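Local structure of S-adenosylmethionine dependent methyltransferase (Mesorhizobium loti, 3BKW) at residues 39-53 and 60-73. The protein probably transfers a methyl group from S-adenosylmethionine to an acceptor that has not been identified. Numbering follows the deposited sequence.
Sequences LPEVGGLRIVDLGCG and WAHEHGASYVLGLD. With EDO (1,2-ethanediol), chain I.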
loop_
_atom_site.group_PDB
_atom_site.type_symbol
_atom_site.label_atom_id
_atom_site.label_comp_id
_atom_site.label_asym_id
_atom_site.label_seq_id
_atom_site.Cartn_x
_atom_site.Cartn_y
_atom_site.Cartn_z
ATOM N N LEU A 39 -0.780 -1.917 17.273
ATOM C CA LEU A 39 -1.901 -2.424 18.042
ATOM C C LEU A 39 -2.558 -1.325 18.843
ATOM O O LEU A 39 -1.903 -0.353 19.207
ATOM C CB LEU A 39 -1.432 -3.474 19.053
ATOM C CG LEU A 39 -0.785 -4.746 18.519
ATOM C CD1 LEU A 39 -0.209 -5.530 19.716
ATOM C CD2 LEU A 39 -1.809 -5.564 17.711
ATOM N N PRO A 40 -3.860 -1.477 19.131
ATOM C CA PRO A 40 -4.475 -0.558 20.068
ATOM C C PRO A 40 -3.991 -0.947 21.482
ATOM O O PRO A 40 -3.352 -1.992 21.641
ATOM C CB PRO A 40 -5.958 -0.890 19.919
ATOM C CG PRO A 40 -5.950 -2.346 19.612
ATOM C CD PRO A 40 -4.820 -2.505 18.680
ATOM N N GLU A 41 -4.275 -0.122 22.485
ATOM C CA GLU A 41 -4.020 -0.530 23.866
ATOM C C GLU A 41 -4.840 -1.820 24.120
ATOM O O GLU A 41 -6.050 -1.828 23.927
ATOM C CB GLU A 41 -4.407 0.590 24.836
ATOM C CG GLU A 41 -4.401 0.190 26.312
ATOM C CD GLU A 41 -3.067 -0.341 26.785
ATOM O OE1 GLU A 41 -2.051 0.364 26.590
ATOM O OE2 GLU A 41 -3.051 -1.449 27.359
ATOM N N VAL A 42 -4.170 -2.893 24.533
ATOM C CA VAL A 42 -4.824 -4.206 24.697
ATOM C C VAL A 42 -5.511 -4.405 26.041
ATOM O O VAL A 42 -6.257 -5.372 26.200
ATOM C CB VAL A 42 -3.868 -5.405 24.388
ATOM C CG1 VAL A 42 -3.326 -5.325 22.929
ATOM C CG2 VAL A 42 -2.731 -5.518 25.413
ATOM N N GLY A 43 -5.283 -3.496 26.999
ATOM C CA GLY A 43 -5.874 -3.597 28.316
ATOM C C GLY A 43 -7.391 -3.625 28.268
ATOM O O GLY A 43 -8.011 -2.732 27.677
ATOM N N GLY A 44 -7.960 -4.691 28.825
ATOM C CA GLY A 44 -9.395 -4.885 28.908
ATOM C C GLY A 44 -10.064 -5.379 27.641
ATOM O O GLY A 44 -11.292 -5.572 27.642
ATOM N N LEU A 45 -9.291 -5.648 26.578
ATOM C CA LEU A 45 -9.884 -6.043 25.301
ATOM C C LEU A 45 -10.133 -7.533 25.184
ATOM O O LEU A 45 -9.470 -8.345 25.823
ATOM C CB LEU A 45 -9.008 -5.620 24.103
ATOM C CG LEU A 45 -8.682 -4.138 23.897
ATOM C CD1 LEU A 45 -8.053 -3.975 22.499
ATOM C CD2 LEU A 45 -9.918 -3.245 24.057
ATOM N N ARG A 46 -11.105 -7.850 24.336
ATOM C CA ARG A 46 -11.421 -9.205 23.919
ATOM C C ARG A 46 -10.653 -9.342 22.605
ATOM O O ARG A 46 -10.844 -8.529 21.690
ATOM C CB ARG A 46 -12.900 -9.365 23.689
ATOM C CG ARG A 46 -13.740 -9.080 24.948
ATOM C CD ARG A 46 -15.190 -8.969 24.571
ATOM N NE ARG A 46 -15.396 -7.800 23.716
ATOM C CZ ARG A 46 -16.467 -7.583 22.953
ATOM N NH1 ARG A 46 -17.507 -8.413 22.933
ATOM N NH2 ARG A 46 -16.501 -6.494 22.207
ATOM N N ILE A 47 -9.782 -10.350 22.528
ATOM C CA ILE A 47 -8.866 -10.515 21.401
ATOM C C ILE A 47 -8.925 -11.907 20.801
ATOM O O ILE A 47 -9.039 -12.895 21.535
ATOM C CB ILE A 47 -7.406 -10.251 21.869
ATOM C CG1 ILE A 47 -7.281 -8.884 22.561
ATOM C CG2 ILE A 47 -6.411 -10.356 20.682
ATOM C CD1 ILE A 47 -5.890 -8.559 23.130
ATOM N N VAL A 48 -8.852 -11.982 19.465
ATOM C CA VAL A 48 -8.725 -13.258 18.772
ATOM C C VAL A 48 -7.390 -13.249 18.017
ATOM O O VAL A 48 -7.078 -12.266 17.342
ATOM C CB VAL A 48 -9.932 -13.609 17.864
ATOM C CG1 VAL A 48 -10.183 -12.549 16.782
ATOM C CG2 VAL A 48 -9.752 -15.003 17.248
ATOM N N ASP A 49 -6.628 -14.344 18.142
ATOM C CA ASP A 49 -5.349 -14.530 17.486
ATOM C C ASP A 49 -5.535 -15.593 16.430
ATOM O O ASP A 49 -5.757 -16.753 16.762
ATOM C CB ASP A 49 -4.290 -14.946 18.517
ATOM C CG ASP A 49 -2.910 -15.096 17.927
ATOM O OD1 ASP A 49 -2.765 -15.037 16.698
ATOM O OD2 ASP A 49 -1.954 -15.231 18.702
ATOM N N LEU A 50 -5.479 -15.189 15.157
ATOM C CA LEU A 50 -5.695 -16.093 14.032
ATOM C C LEU A 50 -4.369 -16.686 13.583
ATOM O O LEU A 50 -3.540 -15.983 12.992
ATOM C CB LEU A 50 -6.394 -15.358 12.874
ATOM C CG LEU A 50 -7.695 -14.612 13.156
ATOM C CD1 LEU A 50 -8.160 -13.797 11.956
ATOM C CD2 LEU A 50 -8.768 -15.568 13.589
ATOM N N GLY A 51 -4.170 -17.972 13.880
ATOM C CA GLY A 51 -2.923 -18.704 13.566
ATOM C C GLY A 51 -1.972 -18.436 14.717
ATOM O O GLY A 51 -0.846 -17.971 14.528
ATOM N N CYS A 52 -2.425 -18.787 15.916
ATOM C CA CYS A 52 -1.704 -18.464 17.149
ATOM C C CYS A 52 -0.428 -19.265 17.434
ATOM O O CYS A 52 0.372 -18.862 18.298
ATOM C CB CYS A 52 -2.649 -18.598 18.352
ATOM S SG CYS A 52 -3.197 -20.259 18.713
ATOM N N GLY A 53 -0.262 -20.402 16.759
ATOM C CA GLY A 53 0.883 -21.269 16.970
ATOM C C GLY A 53 1.019 -21.648 18.430
ATOM O O GLY A 53 0.041 -22.041 19.078
ATOM N N TRP A 60 1.427 -12.731 25.618
ATOM C CA TRP A 60 1.794 -11.303 25.680
ATOM C C TRP A 60 0.556 -10.446 25.957
ATOM O O TRP A 60 0.580 -9.578 26.828
ATOM C CB TRP A 60 2.509 -10.843 24.390
ATOM C CG TRP A 60 2.802 -9.365 24.363
ATOM C CD1 TRP A 60 3.925 -8.759 24.820
ATOM C CD2 TRP A 60 1.933 -8.313 23.901
ATOM N NE1 TRP A 60 3.821 -7.401 24.660
ATOM C CE2 TRP A 60 2.603 -7.094 24.124
ATOM C CE3 TRP A 60 0.653 -8.290 23.340
ATOM C CZ2 TRP A 60 2.051 -5.851 23.765
ATOM C CZ3 TRP A 60 0.092 -7.059 22.984
ATOM C CH2 TRP A 60 0.791 -5.853 23.214
ATOM N N ALA A 61 -0.520 -10.703 25.219
ATOM C CA ALA A 61 -1.757 -9.936 25.357
ATOM C C ALA A 61 -2.354 -10.084 26.750
ATOM O O ALA A 61 -2.797 -9.091 27.351
ATOM C CB ALA A 61 -2.768 -10.346 24.297
ATOM N N HIS A 62 -2.378 -11.316 27.257
ATOM C CA HIS A 62 -2.849 -11.579 28.618
ATOM C C HIS A 62 -1.974 -10.840 29.646
ATOM O O HIS A 62 -2.492 -10.150 30.526
ATOM C CB HIS A 62 -2.867 -13.078 28.932
ATOM C CG HIS A 62 -3.354 -13.387 30.316
ATOM N ND1 HIS A 62 -4.693 -13.459 30.632
ATOM C CD2 HIS A 62 -2.681 -13.577 31.476
ATOM C CE1 HIS A 62 -4.824 -13.720 31.922
ATOM N NE2 HIS A 62 -3.619 -13.802 32.457
ATOM N N GLU A 63 -0.656 -10.958 29.507
ATOM C CA GLU A 63 0.278 -10.234 30.395
ATOM C C GLU A 63 0.028 -8.720 30.413
ATOM O O GLU A 63 0.186 -8.081 31.465
ATOM C CB GLU A 63 1.727 -10.489 29.994
ATOM C CG GLU A 63 2.226 -11.879 30.267
ATOM C CD GLU A 63 3.476 -12.252 29.456
ATOM O OE1 GLU A 63 4.182 -11.348 28.934
ATOM O OE2 GLU A 63 3.757 -13.470 29.347
ATOM N N HIS A 64 -0.395 -8.164 29.276
ATOM C CA HIS A 64 -0.674 -6.732 29.130
ATOM C C HIS A 64 -2.136 -6.326 29.372
ATOM O O HIS A 64 -2.574 -5.243 28.963
ATOM C CB HIS A 64 -0.092 -6.231 27.801
ATOM C CG HIS A 64 1.401 -6.226 27.798
ATOM N ND1 HIS A 64 2.152 -7.373 27.654
ATOM C CD2 HIS A 64 2.285 -5.219 27.992
ATOM C CE1 HIS A 64 3.435 -7.068 27.741
ATOM N NE2 HIS A 64 3.544 -5.766 27.934
ATOM N N GLY A 65 -2.888 -7.197 30.047
ATOM C CA GLY A 65 -4.207 -6.883 30.544
ATOM C C GLY A 65 -5.417 -7.198 29.711
ATOM O O GLY A 65 -6.501 -6.721 30.051
ATOM N N ALA A 66 -5.270 -8.003 28.657
ATOM C CA ALA A 66 -6.416 -8.404 27.836
ATOM C C ALA A 66 -7.447 -9.146 28.688
ATOM O O ALA A 66 -7.072 -10.021 29.480
ATOM C CB ALA A 66 -5.969 -9.290 26.656
ATOM N N SER A 67 -8.725 -8.774 28.564
ATOM C CA SER A 67 -9.794 -9.426 29.340
ATOM C C SER A 67 -10.010 -10.866 28.910
ATOM O O SER A 67 -10.287 -11.723 29.745
ATOM C CB SER A 67 -11.127 -8.652 29.285
ATOM O OG SER A 67 -11.676 -8.620 27.981
ATOM N N TYR A 68 -9.873 -11.125 27.612
ATOM C CA TYR A 68 -10.093 -12.445 27.051
ATOM C C TYR A 68 -9.320 -12.598 25.747
ATOM O O TYR A 68 -9.321 -11.685 24.931
ATOM C CB TYR A 68 -11.588 -12.649 26.799
ATOM C CG TYR A 68 -11.935 -13.911 26.032
ATOM C CD1 TYR A 68 -11.634 -15.166 26.564
ATOM C CD2 TYR A 68 -12.569 -13.855 24.778
ATOM C CE1 TYR A 68 -11.945 -16.350 25.867
ATOM C CE2 TYR A 68 -12.893 -15.043 24.068
ATOM C CZ TYR A 68 -12.572 -16.278 24.628
ATOM O OH TYR A 68 -12.873 -17.450 23.972
ATOM N N VAL A 69 -8.658 -13.746 25.584
ATOM C CA VAL A 69 -7.902 -14.068 24.366
ATOM C C VAL A 69 -8.335 -15.444 23.852
ATOM O O VAL A 69 -8.340 -16.410 24.610
ATOM C CB VAL A 69 -6.363 -14.062 24.580
ATOM C CG1 VAL A 69 -5.648 -14.287 23.237
ATOM C CG2 VAL A 69 -5.913 -12.731 25.176
ATOM N N LEU A 70 -8.738 -15.503 22.578
ATOM C CA LEU A 70 -9.073 -16.752 21.883
ATOM C C LEU A 70 -7.951 -16.964 20.866
ATOM O O LEU A 70 -7.792 -16.154 19.943
ATOM C CB LEU A 70 -10.420 -16.662 21.176
ATOM C CG LEU A 70 -10.814 -17.870 20.296
ATOM C CD1 LEU A 70 -10.891 -19.187 21.109
ATOM C CD2 LEU A 70 -12.127 -17.584 19.587
ATOM N N GLY A 71 -7.174 -18.021 21.056
ATOM C CA GLY A 71 -6.089 -18.388 20.147
ATOM C C GLY A 71 -6.558 -19.523 19.265
ATOM O O GLY A 71 -6.981 -20.558 19.774
ATOM N N LEU A 72 -6.483 -19.328 17.948
ATOM C CA LEU A 72 -6.908 -20.326 16.970
ATOM C C LEU A 72 -5.752 -20.808 16.101
ATOM O O LEU A 72 -4.988 -19.999 15.589
ATOM C CB LEU A 72 -7.982 -19.741 16.074
ATOM C CG LEU A 72 -9.234 -19.201 16.758
ATOM C CD1 LEU A 72 -10.240 -18.713 15.680
ATOM C CD2 LEU A 72 -9.870 -20.234 17.668
ATOM N N ASP A 73 -5.667 -22.127 15.907
ATOM C CA ASP A 73 -4.640 -22.733 15.059
ATOM C C ASP A 73 -5.177 -24.083 14.550
ATOM O O ASP A 73 -6.076 -24.656 15.146
ATOM C CB ASP A 73 -3.329 -22.903 15.847
ATOM C CG ASP A 73 -2.111 -23.008 14.950
ATOM O OD1 ASP A 73 -1.471 -21.958 14.693
ATOM O OD2 ASP A 73 -1.819 -24.129 14.475
HETATM C C1 EDO I . 0.790 -2.244 24.723
HETATM O O1 EDO I . 1.036 -2.587 26.090
HETATM C C2 EDO I . -0.676 -2.528 24.419
HETATM O O2 EDO I . -0.956 -2.522 23.008
HETATM O O HOH W 1 -1.827 -2.704 29.142
#
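With CG1 anti to its carbonyl carbon (chi1 -54°) and the chain then extended (chi2 177°), I47, on the sheet face it shares with D49 and V69, reaches out until CD1 meets A66 CB at 3.6 Å and A61 CB at 3.8 Å; methyl-sized alanines let the helix end and the following loop come this close. W60, its CG anti to the backbone N (chi1 175°), swings its six-membered ring out to L39 and V42, whose CD1 and CG1 both touch CZ3, the broad indole giving both an apolar surface. Strands 46-50 and 68-73 run parallel, joined through helix 56-63 as the first beta-alpha-beta unit of the Rossmann-like methyltransferase fold. Their backbones bond regularly from I47 N to Y68 O through L72 N to D49 O. On the face of R46, V48 and L50, branched V48 CG2 and L50 CD2 pack on L72 CD1, filling a buried apolar layer. Beyond lies the glycine-rich turn 51-53, which in this family usually borders the cofactor site. L72 O accepts both G51 N and C52 N, and D73 OD1 takes G53 N at 2.9 Å from above its carboxylate plane; S75 N holds D73 OD2. Positive phi suits glycine at G51 and G53, and side-chain-less G71 leaves room for C52 SG.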